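Local coordinates for protein restriction endonuclease LpnPI (Legionella pneumophila subsp. pneumophila str. Philadelphia 1, PDB 4RZL) that probably binds and cleaves DNA carrying modified cytosines, the present chain being its N-terminal DNA recognition domain, an SRA-like module, at residues T111-M114 / L115-T119; G159-A162 / T163-L166; S80-T83 / S84-Q87. One frame throughout, in Å; residues are numbered along the deposited sequence.

In the fold
Starting from the N terminus, interaction 3 (80-83/84-87) comes first and closes the hairpin between strands 80-82 and 87-91. Interaction 1 (111-114/115-119) follows within helix 108-119, and interaction 2 (159-162/163-166) last, in the loop between strands 147-155 and 166-173. The three run in series, none nested in or crossing another. Interactions 1 and 2 meet, their centres about 12 Å apart: Phe116 packs on Asp165, and Leu166 lies against Lys113 and Phe116, which joins the helix to the loop. Interactions 2 and 3 brush where Leu160 nears Gln87, whereas 1 and 3 stay about 10 Å apart at their nearest atoms. Strand 176-187 receives side chains from all three.

Interaction 1 of 3, residues T111-M114 / L115-T119; sequences TLKM and LFDST
The Phe116 ring turns one edge to the backbone of the preceding helical turn: Leu112 O lies in the ring plane, 3.2 Å from Phe116 CD1. This is an i to i+4 contact within helix 108-119, whose inner side packs on the beta sheet; Phe185 of strand 176-187 meets the same ring edge-to-face. Leu112 and Phe116 run side by side, Leu112 CD2 reaching Phe116 CE1 at 4.2 Å. One row over, Thr111 CG2 rests against Leu115 CG (4.1 Å), and both side chains touch Ile66.

On the exposed side, Lys113 and Asp117 form a charged pair. Lys113 starts with CG anti to the backbone N (chi1 179°), runs extended and bends at its last torsion, which brings NZ over to Asp117. There Lys113 NZ forms a salt bridge with Asp117 OD2 at 3.0 Å, OD2 offering its syn lone pair, on the side of the other carboxylate oxygen.

Successive backbone bonds carry the helix: Leu115 N to Thr111 O, Phe116 N to Leu112 O, Asp117 N to Lys113 O and Ser118 N to Met114 O. At the C-terminal end, Leu115 O accepts two donors from opposite faces of its carbonyl plane, Thr119 N at 3.1 Å and Thr119 OG1 at 2.8 Å.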
loop_
_atom_site.group_PDB
_atom_site.type_symbol
_atom_site.label_atom_id
_atom_site.label_comp_id
_atom_site.label_asym_id
_atom_site.label_seq_id
_atom_site.Cartn_x
_atom_site.Cartn_y
_atom_site.Cartn_z
ATOM N N THR A 111 1.972 4.093 -12.567
ATOM C CA THR A 111 1.171 4.808 -11.584
ATOM C C THR A 111 2.066 5.403 -10.495
ATOM O O THR A 111 1.843 6.550 -10.072
ATOM C CB THR A 111 0.106 3.899 -10.952
ATOM O OG1 THR A 111 -0.713 3.348 -11.987
ATOM C CG2 THR A 111 -0.771 4.687 -9.987
ATOM N N LEU A 112 3.074 4.635 -10.060
ATOM C CA LEU A 112 4.063 5.137 -9.101
ATOM C C LEU A 112 4.681 6.419 -9.633
ATOM O O LEU A 112 4.778 7.410 -8.915
ATOM C CB LEU A 112 5.158 4.109 -8.810
ATOM C CG LEU A 112 4.810 2.911 -7.920
ATOM C CD1 LEU A 112 5.970 1.913 -7.853
ATOM C CD2 LEU A 112 4.454 3.364 -6.537
ATOM N N LYS A 113 5.069 6.424 -10.904
ATOM C CA LYS A 113 5.675 7.631 -11.459
ATOM C C LYS A 113 4.707 8.819 -11.381
ATOM O O LYS A 113 5.087 9.932 -11.003
ATOM C CB LYS A 113 6.126 7.407 -12.909
ATOM C CG LYS A 113 6.754 8.666 -13.515
ATOM C CD LYS A 113 7.117 8.512 -14.992
ATOM C CE LYS A 113 7.568 9.850 -15.602
ATOM N NZ LYS A 113 8.555 10.546 -14.704
ATOM N N MET A 114 3.449 8.581 -11.727
ATOM C CA MET A 114 2.440 9.643 -11.674
ATOM C C MET A 114 2.232 10.181 -10.263
ATOM O O MET A 114 2.149 11.393 -10.064
ATOM C CB MET A 114 1.105 9.141 -12.221
ATOM C CG MET A 114 1.079 9.006 -13.735
ATOM S SD MET A 114 -0.484 8.310 -14.271
ATOM C CE MET A 114 -1.616 9.272 -13.259
ATOM N N LEU A 115 2.164 9.266 -9.298
ATOM C CA LEU A 115 1.915 9.618 -7.906
ATOM C C LEU A 115 3.054 10.436 -7.310
ATOM O O LEU A 115 2.812 11.427 -6.623
ATOM C CB LEU A 115 1.705 8.364 -7.069
ATOM C CG LEU A 115 0.484 7.512 -7.357
ATOM C CD1 LEU A 115 0.493 6.337 -6.399
ATOM C CD2 LEU A 115 -0.756 8.322 -7.188
ATOM N N PHE A 116 4.298 10.039 -7.573
ATOM C CA PHE A 116 5.418 10.807 -7.028
ATOM C C PHE A 116 5.597 12.154 -7.758
ATOM O O PHE A 116 5.864 13.178 -7.116
ATOM C CB PHE A 116 6.706 9.972 -7.065
ATOM C CG PHE A 116 6.780 8.963 -5.951
ATOM C CD1 PHE A 116 6.050 7.776 -6.024
ATOM C CD2 PHE A 116 7.523 9.228 -4.807
ATOM C CE1 PHE A 116 6.090 6.851 -4.981
ATOM C CE2 PHE A 116 7.565 8.308 -3.754
ATOM C CZ PHE A 116 6.849 7.114 -3.847
ATOM N N ASP A 117 5.384 12.176 -9.072
ATOM C CA ASP A 117 5.467 13.438 -9.819
ATOM C C ASP A 117 4.396 14.439 -9.348
ATOM O O ASP A 117 4.667 15.621 -9.212
ATOM C CB ASP A 117 5.340 13.192 -11.331
ATOM C CG ASP A 117 6.573 12.478 -11.917
ATOM O OD1 ASP A 117 7.592 12.360 -11.203
ATOM O OD2 ASP A 117 6.536 12.064 -13.097
ATOM N N SER A 118 3.181 13.954 -9.113
ATOM C CA SER A 118 2.124 14.768 -8.529
ATOM C C SER A 118 2.547 15.320 -7.163
ATOM O O SER A 118 2.372 16.510 -6.862
ATOM C CB SER A 118 0.841 13.940 -8.383
ATOM O OG SER A 118 -0.157 14.659 -7.682
ATOM N N THR A 119 3.135 14.455 -6.352
ATOM C CA THR A 119 3.537 14.828 -4.998
ATOM C C THR A 119 4.577 15.953 -4.994
ATOM O O THR A 119 4.543 16.844 -4.139
ATOM C CB THR A 119 4.076 13.590 -4.251
ATOM O OG1 THR A 119 3.012 12.639 -4.118
ATOM C CG2 THR A 119 4.618 13.938 -2.869
#

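Interaction 2 of 3, residues G159-A162 / T163-L166; sequences GLSA and TDDL
Ser161 and the Asp164-Asp165 pair hold a type I beta turn, residues 161-164, in the loop between strands 147-155 and 166-173. The backbone bonds come first. Ser161 O accepts both Asp164 N, which closes the turn, and Asp165 N, an added i to i+4 bond, each at 3.1 Å but from quite different directions: Asp165 N sits almost in line with the carbonyl, while Asp164 N stands above the carbonyl plane. Both bonds are bent, with N-H...O angles near 139°. Residues 162-165 all have near-helical backbone angles, which brings two consecutive amides to one oxygen.

Among the side chains, Ser161 OG lies between its own N and carbonyl carbon (chi1 64°), a position from which it turns back over the turn. It takes a weak bond from Asp164 N at 3.3 Å, a second link from the same serine. Asp165 CG occupies the equivalent rotamer (chi1 61°), folding its carboxylate back beside the 161-162 backbone.

Water extends the grip of that carboxylate. One water donates to Ala162 O and Asp165 OD1, at 2.7 Å each; another lies 2.8 Å from Leu160 O and 2.7 Å from Asp165 OD2. His120 NE2 also hydrogen-bonds Asp165 OD2, tying the turn to the residue that follows helix 108-119.

The apolar contribution is slight, Leu160 CD1 approaching Asp165 CB at 4.4 Å. The buried carboxylate should be held against rotation by the water on OD1 and by His120 and the other water on OD2, and the donors around it would be expected to favour the ionised aspartate.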
loop_
_atom_site.group_PDB
_atom_site.type_symbol
_atom_site.label_atom_id
_atom_site.label_comp_id
_atom_site.label_asym_id
_atom_site.label_seq_id
_atom_site.Cartn_x
_atom_site.Cartn_y
_atom_site.Cartn_z
ATOM N N GLY A 159 12.354 14.983 4.380
ATOM C CA GLY A 159 13.804 15.014 4.253
ATOM C C GLY A 159 14.368 14.253 3.063
ATOM O O GLY A 159 15.561 14.339 2.788
ATOM N N LEU A 160 13.528 13.499 2.355
ATOM C CA LEU A 160 13.976 12.806 1.143
ATOM C C LEU A 160 13.616 13.587 -0.117
ATOM O O LEU A 160 12.466 13.993 -0.301
ATOM C CB LEU A 160 13.375 11.396 1.037
ATOM C CG LEU A 160 13.868 10.284 1.951
ATOM C CD1 LEU A 160 13.312 8.978 1.440
ATOM C CD2 LEU A 160 15.390 10.239 2.017
ATOM N N SER A 161 14.598 13.780 -0.991
ATOM C CA SER A 161 14.375 14.496 -2.246
ATOM C C SER A 161 13.568 13.672 -3.242
ATOM O O SER A 161 13.369 12.471 -3.056
ATOM C CB SER A 161 15.710 14.886 -2.884
ATOM O OG SER A 161 16.437 13.728 -3.246
ATOM N N ALA A 162 13.108 14.324 -4.304
ATOM C CA ALA A 162 12.379 13.640 -5.360
ATOM C C ALA A 162 13.321 12.728 -6.144
ATOM O O ALA A 162 12.885 11.798 -6.812
ATOM C CB ALA A 162 11.702 14.644 -6.279
ATOM N N THR A 163 14.620 12.984 -6.032
ATOM C CA THR A 163 15.623 12.129 -6.654
ATOM C C THR A 163 15.740 10.814 -5.891
ATOM O O THR A 163 16.008 9.768 -6.484
ATOM C CB THR A 163 17.012 12.818 -6.708
ATOM O OG1 THR A 163 16.979 13.888 -7.653
ATOM C CG2 THR A 163 18.087 11.841 -7.136
ATOM N N ASP A 164 15.518 10.857 -4.579
ATOM C CA ASP A 164 15.750 9.673 -3.754
ATOM C C ASP A 164 14.515 8.816 -3.411
ATOM O O ASP A 164 14.661 7.644 -3.073
ATOM C CB ASP A 164 16.433 10.085 -2.448
ATOM C CG ASP A 164 17.831 10.659 -2.671
ATOM O OD1 ASP A 164 18.458 10.351 -3.708
ATOM O OD2 ASP A 164 18.308 11.403 -1.792
ATOM N N ASP A 165 13.314 9.379 -3.448
ATOM C CA ASP A 165 12.159 8.624 -2.946
ATOM C C ASP A 165 11.491 7.750 -4.025
ATOM O O ASP A 165 10.602 6.950 -3.720
ATOM C CB ASP A 165 11.131 9.566 -2.287
ATOM C CG ASP A 165 10.569 10.600 -3.235
ATOM O OD1 ASP A 165 10.850 10.525 -4.449
ATOM O OD2 ASP A 165 9.794 11.474 -2.763
ATOM N N LEU A 166 11.893 7.935 -5.282
ATOM C CA LEU A 166 11.485 7.043 -6.369
ATOM C C LEU A 166 12.658 6.877 -7.317
ATOM O O LEU A 166 12.949 7.762 -8.111
ATOM C CB LEU A 166 10.265 7.568 -7.123
ATOM C CG LEU A 166 9.751 6.613 -8.217
ATOM C CD1 LEU A 166 9.282 5.307 -7.588
ATOM C CD2 LEU A 166 8.615 7.231 -9.034
HETATM O O HOH W 1 9.950 12.723 -0.402
HETATM O O HOH W 2 10.181 11.405 -6.930
#

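Interaction 3 of 3, residues S80-T83 / S84-Q87; sequences SIDT and SKGQ
Asp82 and Ser84 meet through the aspartate carboxylate, which reaches over the turn to receive several donors. Ser84 OG gives a hydrogen to the syn lone pair of Asp82 OD1 at 2.7 Å, and Lys85 N comes to the same oxygen at 3.2 Å from above the carboxylate plane; Ser84 N adds a weak bond. With Asp82 CG anti to the backbone N (chi1 -176°), OD1 is set in front of these groups. The aliphatic part of Lys85 crosses the other oxygen, its CD 3.2 Å from Asp82 OD2, while the ammonium itself stays clear of it. A water donates to Asp82 OD2 and, weakly, to Ser84 OG.

The backbone bonds close the loop. Asp82 N to Gln87 O is nearly straight, 2.8 Å at 175°. In return Asp82 O accepts Gln87 N at 3.3 Å and Lys85 N from the opposite face of its plane, with a weak bond from Gly86 N besides. Tyr157, from elsewhere in the chain, hydrogen-bonds Lys85 O through its OH.

Gly86, with positive phi, and Gln87 both face Asp82 across the ladder: a G1 beta bulge at the loop end of the antiparallel hairpin joining strands 80-82 and 87-91.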
loop_
_atom_site.group_PDB
_atom_site.type_symbol
_atom_site.label_atom_id
_atom_site.label_comp_id
_atom_site.label_asym_id
_atom_site.label_seq_id
_atom_site.Cartn_x
_atom_site.Cartn_y
_atom_site.Cartn_z
ATOM N N SER A 80 10.293 -3.354 2.683
ATOM C CA SER A 80 10.481 -3.276 4.131
ATOM C C SER A 80 9.708 -2.142 4.795
ATOM O O SER A 80 9.390 -1.121 4.175
ATOM C CB SER A 80 11.965 -3.115 4.468
ATOM O OG SER A 80 12.435 -1.872 3.985
ATOM N N ILE A 81 9.424 -2.330 6.076
ATOM C CA ILE A 81 8.828 -1.276 6.879
ATOM C C ILE A 81 9.788 -0.969 8.024
ATOM O O ILE A 81 10.354 -1.876 8.641
ATOM C CB ILE A 81 7.444 -1.673 7.429
ATOM C CG1 ILE A 81 6.852 -0.554 8.284
ATOM C CG2 ILE A 81 7.533 -2.958 8.255
ATOM C CD1 ILE A 81 5.522 -0.944 8.896
ATOM N N ASP A 82 10.043 0.313 8.244
ATOM C CA ASP A 82 10.781 0.739 9.416
ATOM C C ASP A 82 9.767 1.336 10.391
ATOM O O ASP A 82 9.328 2.474 10.224
ATOM C CB ASP A 82 11.873 1.740 9.042
ATOM C CG ASP A 82 12.748 2.137 10.235
ATOM O OD1 ASP A 82 12.237 2.189 11.380
ATOM O OD2 ASP A 82 13.956 2.395 10.034
ATOM N N THR A 83 9.399 0.558 11.399
ATOM C CA THR A 83 8.366 0.971 12.352
ATOM C C THR A 83 8.758 2.211 13.145
ATOM O O THR A 83 7.891 3.002 13.518
ATOM C CB THR A 83 8.023 -0.159 13.354
ATOM O OG1 THR A 83 9.230 -0.633 13.959
ATOM C CG2 THR A 83 7.311 -1.331 12.664
ATOM N N SER A 84 10.053 2.393 13.393
ATOM C CA SER A 84 10.511 3.527 14.195
ATOM C C SER A 84 10.443 4.832 13.396
ATOM O O SER A 84 10.297 5.907 13.969
ATOM C CB SER A 84 11.942 3.284 14.718
ATOM O OG SER A 84 12.905 3.409 13.685
ATOM N N LYS A 85 10.501 4.727 12.069
ATOM C CA LYS A 85 10.458 5.906 11.202
ATOM C C LYS A 85 9.125 6.062 10.475
ATOM O O LYS A 85 8.877 7.101 9.865
ATOM C CB LYS A 85 11.597 5.853 10.176
ATOM C CG LYS A 85 12.982 6.049 10.796
ATOM C CD LYS A 85 14.119 5.563 9.890
ATOM C CE LYS A 85 14.224 6.349 8.587
ATOM N NZ LYS A 85 14.717 7.746 8.781
ATOM N N GLY A 86 8.269 5.043 10.524
ATOM C CA GLY A 86 7.030 5.090 9.753
ATOM C C GLY A 86 7.328 5.213 8.267
ATOM O O GLY A 86 6.682 5.970 7.535
ATOM N N GLN A 87 8.338 4.474 7.825
ATOM C CA GLN A 87 8.771 4.525 6.440
ATOM C C GLN A 87 8.621 3.160 5.778
ATOM O O GLN A 87 9.016 2.143 6.338
ATOM C CB GLN A 87 10.224 4.985 6.351
ATOM C CG GLN A 87 10.686 5.238 4.925
ATOM C CD GLN A 87 12.130 5.676 4.869
ATOM O OE1 GLN A 87 13.021 4.861 4.667
ATOM N NE2 GLN A 87 12.366 6.971 5.051
HETATM O O HOH W 3 11.783 0.248 5.970
HETATM O O HOH W 4 15.599 3.190 11.741
#